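Local coordinates for Alr1585 protein (Nostoc sp., PDB 5C2I) that is a heme-containing DyP-type (dye-decolorizing) peroxidase, which probably uses hydrogen peroxide to oxidise dyes and other substrates, at residues A[24-27]-A[28-32]; A[157-160]-A[161-164]; A[277-280]-A[281-285]; A[294-298]-A[299-303]; A[457-461]-A[462-466]. The protein carries 1 engineered substitution. All blocks are in the same frame, centred on the assembly; numbering follows the deposited sequence.

Overall arrangement
Contacts 1 and 5 form one cluster and contacts 3 and 4 another, on opposite sides of the chain's centre. In the first cluster, centres about 11 Å apart, the helix end of contact 1 meets the helix start of contact 5: D29 OD2 lies 2.7 Å from S462 OG, and Q31 NE2 3.0 Å from P459 O, both probable hydrogen bonds. In the second, centres about 12 Å apart, L283 CD1 packs on V298 CG2 at 3.8 Å. Contact 2 stands apart, its centre about 26 Å from those of contacts 1 and 5. In the second cluster the side chain of P297 lies about 9 Å from the heme and that of N282 about 14 Å.

Contact 1 (A[24-27]-A[28-32])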
loop_
_atom_site.group_PDB
_atom_site.type_symbol
_atom_site.label_atom_id
_atom_site.label_comp_id
_atom_site.label_asym_id
_atom_site.label_seq_id
_atom_site.Cartn_x
_atom_site.Cartn_y
_atom_site.Cartn_z
ATOM N N ARG A 24 -0.823 4.946 42.592
ATOM C CA ARG A 24 0.471 4.487 42.122
ATOM C C ARG A 24 0.693 2.994 42.375
ATOM O O ARG A 24 1.102 2.248 41.480
ATOM C CB ARG A 24 1.607 5.297 42.761
ATOM C CG ARG A 24 2.988 4.957 42.239
ATOM C CD ARG A 24 4.048 5.820 42.943
ATOM N NE ARG A 24 3.983 7.182 42.442
ATOM C CZ ARG A 24 4.407 7.609 41.247
ATOM N NH1 ARG A 24 4.988 6.795 40.374
ATOM N NH2 ARG A 24 4.246 8.889 40.927
ATOM N N ASN A 25 0.472 2.539 43.602
ATOM C CA ASN A 25 0.802 1.142 43.952
ATOM C C ASN A 25 -0.163 0.186 43.256
ATOM O O ASN A 25 0.204 -0.916 42.815
ATOM C CB ASN A 25 0.781 0.928 45.477
ATOM C CG ASN A 25 1.958 1.609 46.160
ATOM O OD1 ASN A 25 2.960 1.900 45.520
ATOM N ND2 ASN A 25 1.827 1.890 47.432
ATOM N N LEU A 26 -1.391 0.632 43.126
ATOM C CA LEU A 26 -2.374 -0.166 42.432
ATOM C C LEU A 26 -1.927 -0.450 41.020
ATOM O O LEU A 26 -1.950 -1.605 40.577
ATOM C CB LEU A 26 -3.704 0.554 42.436
ATOM C CG LEU A 26 -4.825 -0.231 41.663
ATOM C CD1 LEU A 26 -6.136 -0.049 42.397
ATOM C CD2 LEU A 26 -4.947 0.337 40.302
ATOM N N LEU A 27 -1.500 0.599 40.306
ATOM C CA LEU A 27 -1.119 0.434 38.907
ATOM C C LEU A 27 0.131 -0.463 38.741
ATOM O O LEU A 27 0.323 -1.087 37.710
ATOM C CB LEU A 27 -0.865 1.795 38.245
ATOM C CG LEU A 27 -2.081 2.712 38.082
ATOM C CD1 LEU A 27 -1.681 4.049 37.457
ATOM C CD2 LEU A 27 -3.174 2.047 37.255
ATOM N N ASN A 28 1.004 -0.478 39.743
ATOM C CA ASN A 28 2.200 -1.286 39.704
ATOM C C ASN A 28 1.929 -2.769 39.838
ATOM O O ASN A 28 2.641 -3.565 39.275
ATOM C CB ASN A 28 3.152 -0.880 40.847
ATOM C CG ASN A 28 4.556 -1.412 40.623
ATOM O OD1 ASN A 28 5.142 -1.244 39.548
ATOM N ND2 ASN A 28 5.077 -2.149 41.613
ATOM N N ASP A 29 0.895 -3.140 40.580
ATOM C CA ASP A 29 0.590 -4.562 40.866
ATOM C C ASP A 29 -0.580 -5.120 40.099
ATOM O O ASP A 29 -0.873 -6.351 40.180
ATOM C CB ASP A 29 0.366 -4.784 42.382
ATOM C CG ASP A 29 0.686 -6.229 42.824
ATOM O OD1 ASP A 29 1.573 -6.841 42.195
ATOM O OD2 ASP A 29 0.113 -6.701 43.854
ATOM N N LEU A 30 -1.266 -4.253 39.358
ATOM C CA LEU A 30 -2.425 -4.669 38.525
ATOM C C LEU A 30 -1.908 -5.017 37.151
ATOM O O LEU A 30 -1.090 -4.265 36.576
ATOM C CB LEU A 30 -3.415 -3.507 38.395
ATOM C CG LEU A 30 -4.620 -3.687 37.462
ATOM C CD1 LEU A 30 -5.581 -4.724 38.056
ATOM C CD2 LEU A 30 -5.341 -2.379 37.256
ATOM N N GLN A 31 -2.396 -6.096 36.583
ATOM C CA GLN A 31 -2.042 -6.435 35.194
ATOM C C GLN A 31 -2.631 -5.399 34.202
ATOM O O GLN A 31 -3.669 -4.794 34.444
ATOM C CB GLN A 31 -2.567 -7.818 34.812
ATOM C CG GLN A 31 -1.857 -8.949 35.521
ATOM C CD GLN A 31 -2.182 -10.294 34.917
ATOM O OE1 GLN A 31 -2.014 -10.506 33.704
ATOM N NE2 GLN A 31 -2.631 -11.212 35.745
ATOM N N GLY A 32 -1.946 -5.207 33.087
ATOM C CA GLY A 32 -2.436 -4.412 31.972
ATOM C C GLY A 32 -3.613 -5.045 31.241
ATOM O O GLY A 32 -4.060 -6.151 31.582
#
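The final turn of helix 24-29 carries this contact, where the carbonyls of R24, N25 and L26 receive the N-H groups of N28, D29 and L30. N28 N donates to R24 O at 3.2 Å and D29 N to N25 O, also at 3.2 Å; both are four-residue helical bonds, noticeably bent. D29 N is shared, because it also gives a bond to L26 O, 3.2 Å away. L26 O takes a second, weak bond from L30 N, and L30 is where the chain leaves helical geometry. Beside this closing turn L26 and L30 lie alongside each other, pointing the same way, with L26 CD2 and L30 CD2 4.1 Å apart. L30 CG stands opposite its own backbone N (chi1 174°), while its CB sits 3.2 Å from L26 O. Leucine suits this buried face, as asparagine suits the exposed positions 25 and 28. The buried carboxylate of D29 is held through OD2 by S249 and S462. Outward, L27 and N28 pack against A73 and K74 at the start of helix 73-86, the D29 backbone bonds to I461, where helix 461-465 begins, and Q31 bonds to F96 O and N95 ND2 of strand 93-98.

Contact 2 (A[157-160]-A[161-164]); sequences DDIV and DLLQ
D158 caps the first turn of helix 159-176, accepting from D161 N through OD1. This capping bond, 3.1 Å from D161 N to D158 OD1, is almost straight (178° at the hydrogen), although the N-H comes from above the carboxylate plane. With CG turned away from its backbone N (chi1 179°), the D158 side chain swings forward to the helix start, and its CG rests 3.6 Å from D161 CB. Two aspartates suit a helix N-terminus, whose dipole would probably favour their negative charge. Replacing D158 by alanine would probably leave D161 N without its capping acceptor and fray this turn.

Backbone bonds continue the helix: L162 N to D158 O at 3.0 Å, L163 N to I159 O at 3.0 Å and Q164 N to V160 O at 3.1 Å. A bend at chi2 (-51°) folds Q164 back, so that NE2 adds a weak bond to V160 O; its OE1 accepts from G370 N and its NE2 donates to D184 O, both of the second subunit.

Among apolar groups, I159 CD1 touches L162 CD2 and L163 CG, each at 4.1 Å. L162 faces V44 of strand 42-50 and I154 of strand 150-156, L163 covers R182 of strand 177-189, and V160 meets F186 of the second subunit. The helix thus packs on the sheet formed by these strands in the DyP dimeric alpha+beta barrel domain.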
loop_
_atom_site.group_PDB
_atom_site.type_symbol
_atom_site.label_atom_id
_atom_site.label_comp_id
_atom_site.label_asym_id
_atom_site.label_seq_id
_atom_site.Cartn_x
_atom_site.Cartn_y
_atom_site.Cartn_z
ATOM N N ASP A 157 2.585 -5.750 18.086
ATOM C CA ASP A 157 2.269 -5.297 16.717
ATOM C C ASP A 157 3.040 -6.040 15.618
ATOM O O ASP A 157 2.550 -6.119 14.493
ATOM C CB ASP A 157 2.542 -3.801 16.586
ATOM C CG ASP A 157 1.543 -2.957 17.402
ATOM O OD1 ASP A 157 0.377 -3.306 17.530
ATOM O OD2 ASP A 157 1.981 -1.911 17.894
ATOM N N ASP A 158 4.231 -6.539 15.929
ATOM C CA ASP A 158 5.073 -7.222 14.949
ATOM C C ASP A 158 4.748 -8.743 15.031
ATOM O O ASP A 158 5.171 -9.420 15.955
ATOM C CB ASP A 158 6.541 -6.967 15.261
ATOM C CG ASP A 158 7.517 -7.684 14.282
ATOM O OD1 ASP A 158 7.197 -8.702 13.662
ATOM O OD2 ASP A 158 8.693 -7.267 14.203
ATOM N N ILE A 159 3.963 -9.230 14.079
ATOM C CA ILE A 159 3.479 -10.639 14.168
ATOM C C ILE A 159 4.641 -11.655 14.147
ATOM O O ILE A 159 4.669 -12.557 14.940
ATOM C CB ILE A 159 2.411 -10.935 13.085
ATOM C CG1 ILE A 159 1.837 -12.335 13.223
ATOM C CG2 ILE A 159 2.947 -10.772 11.671
ATOM C CD1 ILE A 159 1.293 -12.687 14.587
ATOM N N VAL A 160 5.630 -11.482 13.279
ATOM C CA VAL A 160 6.709 -12.485 13.178
ATOM C C VAL A 160 7.479 -12.571 14.484
ATOM O O VAL A 160 7.696 -13.650 15.022
ATOM C CB VAL A 160 7.655 -12.182 12.030
ATOM C CG1 VAL A 160 8.895 -13.068 12.108
ATOM C CG2 VAL A 160 6.927 -12.358 10.692
ATOM N N ASP A 161 7.809 -11.414 15.056
ATOM C CA ASP A 161 8.469 -11.389 16.355
ATOM C C ASP A 161 7.611 -12.007 17.457
ATOM O O ASP A 161 8.129 -12.749 18.294
ATOM C CB ASP A 161 8.770 -9.943 16.770
ATOM C CG ASP A 161 9.988 -9.860 17.677
ATOM O OD1 ASP A 161 11.046 -10.490 17.388
ATOM O OD2 ASP A 161 9.873 -9.199 18.721
ATOM N N LEU A 162 6.316 -11.693 17.458
ATOM C CA LEU A 162 5.391 -12.260 18.424
ATOM C C LEU A 162 5.461 -13.800 18.383
ATOM O O LEU A 162 5.542 -14.461 19.425
ATOM C CB LEU A 162 3.980 -11.804 18.150
ATOM C CG LEU A 162 2.868 -12.441 18.990
ATOM C CD1 LEU A 162 3.085 -12.239 20.487
ATOM C CD2 LEU A 162 1.474 -11.944 18.571
ATOM N N LEU A 163 5.456 -14.348 17.167
ATOM C CA LEU A 163 5.485 -15.811 16.997
ATOM C C LEU A 163 6.786 -16.393 17.571
ATOM O O LEU A 163 6.750 -17.462 18.198
ATOM C CB LEU A 163 5.327 -16.210 15.541
ATOM C CG LEU A 163 4.003 -15.758 14.931
ATOM C CD1 LEU A 163 4.013 -15.991 13.425
ATOM C CD2 LEU A 163 2.795 -16.436 15.552
ATOM N N GLN A 164 7.918 -15.734 17.313
ATOM C CA GLN A 164 9.190 -16.213 17.812
ATOM C C GLN A 164 9.227 -16.232 19.338
ATOM O O GLN A 164 9.720 -17.182 19.967
ATOM C CB GLN A 164 10.387 -15.387 17.287
ATOM C CG GLN A 164 10.415 -15.168 15.775
ATOM C CD GLN A 164 10.262 -16.481 14.967
ATOM O OE1 GLN A 164 11.112 -17.363 15.046
ATOM N NE2 GLN A 164 9.219 -16.561 14.152
#

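Contact 3 (A[277-280]-A[281-285])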
loop_
_atom_site.group_PDB
_atom_site.type_symbol
_atom_site.label_atom_id
_atom_site.label_comp_id
_atom_site.label_asym_id
_atom_site.label_seq_id
_atom_site.Cartn_x
_atom_site.Cartn_y
_atom_site.Cartn_z
ATOM N N LEU A 277 -39.056 -4.788 4.669
ATOM C CA LEU A 277 -39.422 -3.469 5.139
ATOM C C LEU A 277 -39.387 -2.388 4.066
ATOM O O LEU A 277 -39.758 -1.239 4.334
ATOM C CB LEU A 277 -38.504 -3.048 6.292
ATOM C CG LEU A 277 -38.523 -3.961 7.516
ATOM C CD1 LEU A 277 -37.428 -3.563 8.474
ATOM C CD2 LEU A 277 -39.893 -3.922 8.181
ATOM N N ASN A 278 -38.895 -2.734 2.876
ATOM C CA ASN A 278 -38.664 -1.778 1.831
ATOM C C ASN A 278 -37.821 -0.589 2.307
ATOM O O ASN A 278 -38.235 0.572 2.153
ATOM C CB ASN A 278 -40.015 -1.301 1.260
ATOM C CG ASN A 278 -39.851 -0.625 -0.052
ATOM O OD1 ASN A 278 -39.038 -1.042 -0.871
ATOM N ND2 ASN A 278 -40.592 0.439 -0.264
ATOM N N ILE A 279 -36.639 -0.892 2.874
ATOM C CA ILE A 279 -35.659 0.106 3.268
ATOM C C ILE A 279 -34.262 -0.218 2.701
ATOM O O ILE A 279 -34.024 -1.304 2.163
ATOM C CB ILE A 279 -35.546 0.214 4.800
ATOM C CG1 ILE A 279 -35.067 -1.118 5.408
ATOM C CG2 ILE A 279 -36.879 0.641 5.393
ATOM C CD1 ILE A 279 -34.930 -1.114 6.903
ATOM N N GLN A 280 -33.338 0.734 2.826
ATOM C CA GLN A 280 -31.960 0.502 2.429
ATOM C C GLN A 280 -31.321 -0.585 3.280
ATOM O O GLN A 280 -31.558 -0.672 4.484
ATOM C CB GLN A 280 -31.134 1.784 2.565
ATOM C CG GLN A 280 -31.433 2.810 1.487
ATOM C CD GLN A 280 -30.976 2.347 0.116
ATOM O OE1 GLN A 280 -29.898 1.814 -0.075
ATOM N NE2 GLN A 280 -31.812 2.553 -0.835
ATOM N N GLU A 281 -30.497 -1.405 2.637
ATOM C CA GLU A 281 -29.771 -2.450 3.330
ATOM C C GLU A 281 -28.929 -1.910 4.491
ATOM O O GLU A 281 -28.863 -2.501 5.565
ATOM C CB GLU A 281 -28.929 -3.149 2.299
ATOM C CG GLU A 281 -28.009 -4.231 2.800
ATOM C CD GLU A 281 -27.334 -4.988 1.642
ATOM O OE1 GLU A 281 -27.636 -4.733 0.452
ATOM O OE2 GLU A 281 -26.538 -5.905 1.950
ATOM N N ASN A 282 -28.300 -0.758 4.284
ATOM C CA ASN A 282 -27.514 -0.170 5.371
ATOM C C ASN A 282 -28.355 0.203 6.620
ATOM O O ASN A 282 -27.922 -0.039 7.757
ATOM C CB ASN A 282 -26.592 0.943 4.861
ATOM C CG ASN A 282 -27.323 2.142 4.326
ATOM O OD1 ASN A 282 -28.513 2.342 4.515
ATOM N ND2 ASN A 282 -26.578 2.971 3.631
ATOM N N LEU A 283 -29.587 0.681 6.407
ATOM C CA LEU A 283 -30.483 0.977 7.529
ATOM C C LEU A 283 -30.959 -0.307 8.217
ATOM O O LEU A 283 -31.019 -0.375 9.458
ATOM C CB LEU A 283 -31.675 1.846 7.074
ATOM C CG LEU A 283 -32.711 2.189 8.131
ATOM C CD1 LEU A 283 -32.113 2.959 9.307
ATOM C CD2 LEU A 283 -33.848 2.965 7.487
ATOM N N ALA A 284 -31.244 -1.358 7.447
ATOM C CA ALA A 284 -31.573 -2.662 8.065
ATOM C C ALA A 284 -30.457 -3.111 9.033
ATOM O O ALA A 284 -30.720 -3.571 10.146
ATOM C CB ALA A 284 -31.830 -3.715 6.997
ATOM N N GLY A 285 -29.211 -3.039 8.573
ATOM C CA GLY A 285 -28.052 -3.303 9.431
ATOM C C GLY A 285 -28.046 -2.473 10.707
ATOM O O GLY A 285 -27.856 -3.018 11.799
HETATM O O HOH W 1 -28.023 0.266 1.638
HETATM O O HOH W 2 -30.299 -1.373 -0.210
#
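I279 CD1 lies against the first turn of helix 281-289, 3.7 Å from A284 N and 4.0 Å from A284 CB, with L283 CG 4.2 Å away from it as well. The I279 branch reaches there because CG1 sits between the backbone N and the carbonyl carbon (chi1 62°) and CD1 extends straight on. A284 N also donates a nearly straight bond to Q280 O, 3.1 Å away. Q280 is the N-cap, and the apolar pair formed by I279 before it and A284 four residues after it is a hydrophobic staple. Instead of capping directly, Q280 works through water: bent at chi2 (-68°), its chain brings OE1 to two waters. Water 1 donates to Q280 OE1 at 3.0 Å and accepts from N282 N at 2.9 Å; water 2 likewise joins Q280 OE1 to E281 N, and the longer glutamine thus meets the first-turn N-H groups through water. N282 OD1 approaches Q280 CB at 3.3 Å. Further out, N278, with the positive phi that asparagine tolerates well, closes helix 263-277 in a Schellman motif just before I279. Q270 bonds to E281 O, L283 packs on F292, and Q280 meets F81 of the third subunit.

Contact 4 (A[294-298]-A[299-303])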
loop_
_atom_site.group_PDB
_atom_site.type_symbol
_atom_site.label_atom_id
_atom_site.label_comp_id
_atom_site.label_asym_id
_atom_site.label_seq_id
_atom_site.Cartn_x
_atom_site.Cartn_y
_atom_site.Cartn_z
ATOM N N ASP A 294 -20.544 2.198 9.820
ATOM C CA ASP A 294 -19.482 3.162 10.154
ATOM C C ASP A 294 -19.487 3.606 11.609
ATOM O O ASP A 294 -18.586 4.322 12.031
ATOM C CB ASP A 294 -19.497 4.401 9.216
ATOM C CG ASP A 294 -20.779 5.225 9.346
ATOM O OD1 ASP A 294 -21.103 5.613 10.461
ATOM O OD2 ASP A 294 -21.401 5.555 8.341
ATOM N N GLY A 295 -20.514 3.206 12.361
ATOM C CA GLY A 295 -20.668 3.633 13.732
ATOM C C GLY A 295 -21.759 4.647 14.037
ATOM O O GLY A 295 -22.058 4.893 15.216
ATOM N N THR A 296 -22.371 5.248 12.997
ATOM C CA THR A 296 -23.418 6.215 13.171
ATOM C C THR A 296 -24.574 5.611 14.015
ATOM O O THR A 296 -25.172 4.618 13.603
ATOM C CB THR A 296 -23.993 6.691 11.792
ATOM O OG1 THR A 296 -22.942 7.308 11.014
ATOM C CG2 THR A 296 -25.101 7.708 11.992
ATOM N N PRO A 297 -24.940 6.253 15.144
ATOM C CA PRO A 297 -26.054 5.708 15.942
ATOM C C PRO A 297 -27.401 5.877 15.249
ATOM O O PRO A 297 -27.728 6.974 14.767
ATOM C CB PRO A 297 -26.031 6.565 17.222
ATOM C CG PRO A 297 -24.629 7.105 17.278
ATOM C CD PRO A 297 -24.262 7.350 15.834
ATOM N N VAL A 298 -28.151 4.794 15.138
ATOM C CA VAL A 298 -29.414 4.834 14.426
ATOM C C VAL A 298 -30.463 5.634 15.224
ATOM O O VAL A 298 -31.441 6.081 14.646
ATOM C CB VAL A 298 -29.927 3.407 14.063
ATOM C CG1 VAL A 298 -30.510 2.703 15.268
ATOM C CG2 VAL A 298 -30.956 3.472 12.920
ATOM N N THR A 299 -30.244 5.853 16.524
ATOM C CA THR A 299 -31.157 6.728 17.276
ATOM C C THR A 299 -31.063 8.164 16.747
ATOM O O THR A 299 -32.010 8.906 16.848
ATOM C CB THR A 299 -30.976 6.626 18.828
ATOM O OG1 THR A 299 -32.107 7.215 19.470
ATOM C CG2 THR A 299 -29.716 7.302 19.301
ATOM N N LEU A 300 -29.908 8.513 16.164
ATOM C CA LEU A 300 -29.660 9.875 15.726
ATOM C C LEU A 300 -29.906 10.101 14.251
ATOM O O LEU A 300 -30.079 11.237 13.846
ATOM C CB LEU A 300 -28.221 10.291 16.055
ATOM C CG LEU A 300 -27.792 10.261 17.530
ATOM C CD1 LEU A 300 -26.361 10.751 17.660
ATOM C CD2 LEU A 300 -28.721 11.099 18.414
ATOM N N SER A 301 -29.916 9.051 13.439
ATOM C CA SER A 301 -29.917 9.217 12.012
ATOM C C SER A 301 -30.476 7.996 11.331
ATOM O O SER A 301 -30.209 6.879 11.755
ATOM C CB SER A 301 -28.472 9.428 11.491
ATOM O OG SER A 301 -28.466 9.623 10.089
ATOM N N ASP A 302 -31.174 8.226 10.227
ATOM C CA ASP A 302 -31.598 7.149 9.332
ATOM C C ASP A 302 -30.661 6.930 8.149
ATOM O O ASP A 302 -30.939 6.120 7.261
ATOM C CB ASP A 302 -33.051 7.370 8.840
ATOM C CG ASP A 302 -33.218 8.521 7.869
ATOM O OD1 ASP A 302 -32.365 9.418 7.738
ATOM O OD2 ASP A 302 -34.260 8.518 7.205
ATOM N N ILE A 303 -29.529 7.627 8.155
ATOM C CA ILE A 303 -28.491 7.448 7.138
ATOM C C ILE A 303 -27.126 7.379 7.789
ATOM O O ILE A 303 -26.893 7.967 8.879
ATOM C CB ILE A 303 -28.506 8.582 6.076
ATOM C CG1 ILE A 303 -28.258 9.959 6.714
ATOM C CG2 ILE A 303 -29.848 8.574 5.312
ATOM C CD1 ILE A 303 -27.930 11.062 5.709
#
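P297 O is gripped by two backbone N-H groups, L300 N at 3.0 Å and S301 N in a weak bond at 3.3 Å. The first closes a beta turn with V298 and T299 at its corners; L300 N comes in from above the carbonyl plane rather than on a lone pair. This turn lies in the long loop between helices 281-289 and 330-334. Proline suits its first position, since the turn needs its carbonyl and not an N-H, and its ring gives L300 an apolar surface. Across the turn P297 CG packs on L300 CD1 at 4.1 Å, the two side chains passing at a slant. V298 CA contributes a C-H...O contact to S301 O, while its side chain is covered by A286 and L287 of helix 281-289. T299 OG1 bonds to D319, so the polar end of that buried threonine is satisfied.

Just before the turn, D294 OD1 accepts from T296 N at 2.9 Å, making an Asx turn, and from T296 OG1 at 2.6 Å on its syn lone pair. Between them G295 has a phi of 107°, where a side chain would jam against the preceding carbonyl. T296 CG2 is left to face the returning chain, 3.8 Å from S301 CB and 3.6 Å from I303 O. Outside, L300 packs on V220 of the third subunit and D302 forms a salt bridge with K212 of that chain. The S301 hydroxyl, OG standing opposite its backbone N (chi1 -179°), donates to I303 O at 2.6 Å, in the carbonyl plane and on a lone pair.

Contact 5 (A[457-461]-A[462-466]); sequences FAPSI and SFLKT
P459 lays its ring against two side chains of the following helix, CB 3.6 Å from F463 CD2 and CG 4.0 Å from L464 CD2. It meets the phenyl ring obliquely and the leucine at about a right angle. L464 reaches it because CG lies beside the backbone N (chi1 -61°). F463, its CG turned away from the backbone N (chi1 166°), also has S460 O at its ring edge. An alanine in place of L464 would probably cost P459 CG its leucine neighbour and open a gap toward I62 and A66 of helix 55-68. S460 is the N-cap of helix 461-465, and P459 with L464 forms the hydrophobic staple across it. With chi1 at 66°, S460 OG accepts a weak capping bond from F463 N at 3.4 Å; its stronger partner is D241. One residue on, I461 and K465 run alongside each other, the methylenes of the extended lysine lying on the isoleucine, with K465 CE 3.5 Å from I461 CG2. K465 N donates to I461 O at 2.9 Å. Where the helix ends, T466 OG1 folds back and donates to S462 O at 2.9 Å; that carbonyl, whose backbone bond from T466 N is weak, gains a second donor in the threonine hydroxyl.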
loop_
_atom_site.group_PDB
_atom_site.type_symbol
_atom_site.label_atom_id
_atom_site.label_comp_id
_atom_site.label_asym_id
_atom_site.label_seq_id
_atom_site.Cartn_x
_atom_site.Cartn_y
_atom_site.Cartn_z
ATOM N N PHE A 457 -9.782 -15.376 36.487
ATOM C CA PHE A 457 -9.378 -14.209 37.275
ATOM C C PHE A 457 -7.976 -13.832 36.824
ATOM O O PHE A 457 -7.135 -14.715 36.603
ATOM C CB PHE A 457 -9.386 -14.558 38.742
ATOM C CG PHE A 457 -9.143 -13.387 39.647
ATOM C CD1 PHE A 457 -10.059 -12.356 39.731
ATOM C CD2 PHE A 457 -8.016 -13.324 40.406
ATOM C CE1 PHE A 457 -9.840 -11.267 40.553
ATOM C CE2 PHE A 457 -7.795 -12.264 41.297
ATOM C CZ PHE A 457 -8.698 -11.205 41.333
ATOM N N ALA A 458 -7.758 -12.535 36.604
ATOM C CA ALA A 458 -6.434 -11.962 36.387
ATOM C C ALA A 458 -5.859 -11.618 37.752
ATOM O O ALA A 458 -6.258 -10.618 38.339
ATOM C CB ALA A 458 -6.533 -10.708 35.536
ATOM N N PRO A 459 -4.928 -12.442 38.289
ATOM C CA PRO A 459 -4.429 -12.137 39.619
ATOM C C PRO A 459 -3.476 -10.950 39.645
ATOM O O PRO A 459 -2.981 -10.533 38.610
ATOM C CB PRO A 459 -3.700 -13.435 40.035
ATOM C CG PRO A 459 -4.087 -14.455 39.030
ATOM C CD PRO A 459 -4.384 -13.700 37.774
ATOM N N SER A 460 -3.229 -10.418 40.834
ATOM C CA SER A 460 -2.210 -9.400 41.027
ATOM C C SER A 460 -0.869 -10.015 40.679
ATOM O O SER A 460 -0.686 -11.253 40.765
ATOM C CB SER A 460 -2.214 -8.921 42.491
ATOM O OG SER A 460 -1.811 -9.948 43.391
ATOM N N ILE A 461 0.049 -9.169 40.243
ATOM C CA ILE A 461 1.363 -9.600 39.829
ATOM C C ILE A 461 2.175 -10.176 41.014
ATOM O O ILE A 461 2.822 -11.221 40.857
ATOM C CB ILE A 461 2.113 -8.464 39.102
ATOM C CG1 ILE A 461 1.368 -8.182 37.773
ATOM C CG2 ILE A 461 3.571 -8.847 38.885
ATOM C CD1 ILE A 461 1.798 -6.918 37.057
ATOM N N SER A 462 2.075 -9.549 42.177
ATOM C CA SER A 462 2.787 -10.017 43.379
ATOM C C SER A 462 2.368 -11.426 43.760
ATOM O O SER A 462 3.221 -12.251 44.131
ATOM C CB SER A 462 2.620 -9.043 44.573
ATOM O OG SER A 462 1.245 -8.882 44.937
ATOM N N PHE A 463 1.090 -11.745 43.646
ATOM C CA PHE A 463 0.642 -13.103 43.893
ATOM C C PHE A 463 1.402 -14.093 43.011
ATOM O O PHE A 463 1.942 -15.118 43.511
ATOM C CB PHE A 463 -0.842 -13.258 43.679
ATOM C CG PHE A 463 -1.309 -14.674 43.590
ATOM C CD1 PHE A 463 -1.418 -15.469 44.726
ATOM C CD2 PHE A 463 -1.724 -15.216 42.392
ATOM C CE1 PHE A 463 -1.872 -16.775 44.674
ATOM C CE2 PHE A 463 -2.208 -16.545 42.318
ATOM C CZ PHE A 463 -2.267 -17.334 43.455
ATOM N N LEU A 464 1.477 -13.787 41.726
ATOM C CA LEU A 464 2.109 -14.667 40.776
ATOM C C LEU A 464 3.621 -14.774 40.979
ATOM O O LEU A 464 4.207 -15.858 40.816
ATOM C CB LEU A 464 1.761 -14.221 39.352
ATOM C CG LEU A 464 0.270 -14.228 38.984
ATOM C CD1 LEU A 464 0.024 -13.558 37.666
ATOM C CD2 LEU A 464 -0.241 -15.669 38.977
ATOM N N LYS A 465 4.257 -13.664 41.315
ATOM C CA LYS A 465 5.690 -13.658 41.511
ATOM C C LYS A 465 6.173 -14.413 42.755
ATOM O O LYS A 465 7.355 -14.694 42.839
ATOM C CB LYS A 465 6.202 -12.226 41.627
ATOM C CG LYS A 465 6.215 -11.427 40.336
ATOM C CD LYS A 465 6.998 -10.140 40.581
ATOM C CE LYS A 465 7.062 -9.289 39.342
ATOM N NZ LYS A 465 7.924 -8.102 39.613
ATOM N N THR A 466 5.289 -14.668 43.720
ATOM C CA THR A 466 5.688 -15.305 44.978
ATOM C C THR A 466 4.988 -16.653 45.171
ATOM O O THR A 466 4.924 -17.183 46.267
ATOM C CB THR A 466 5.391 -14.383 46.178
ATOM O OG1 THR A 466 4.000 -14.077 46.224
ATOM C CG2 THR A 466 6.176 -13.092 46.075
#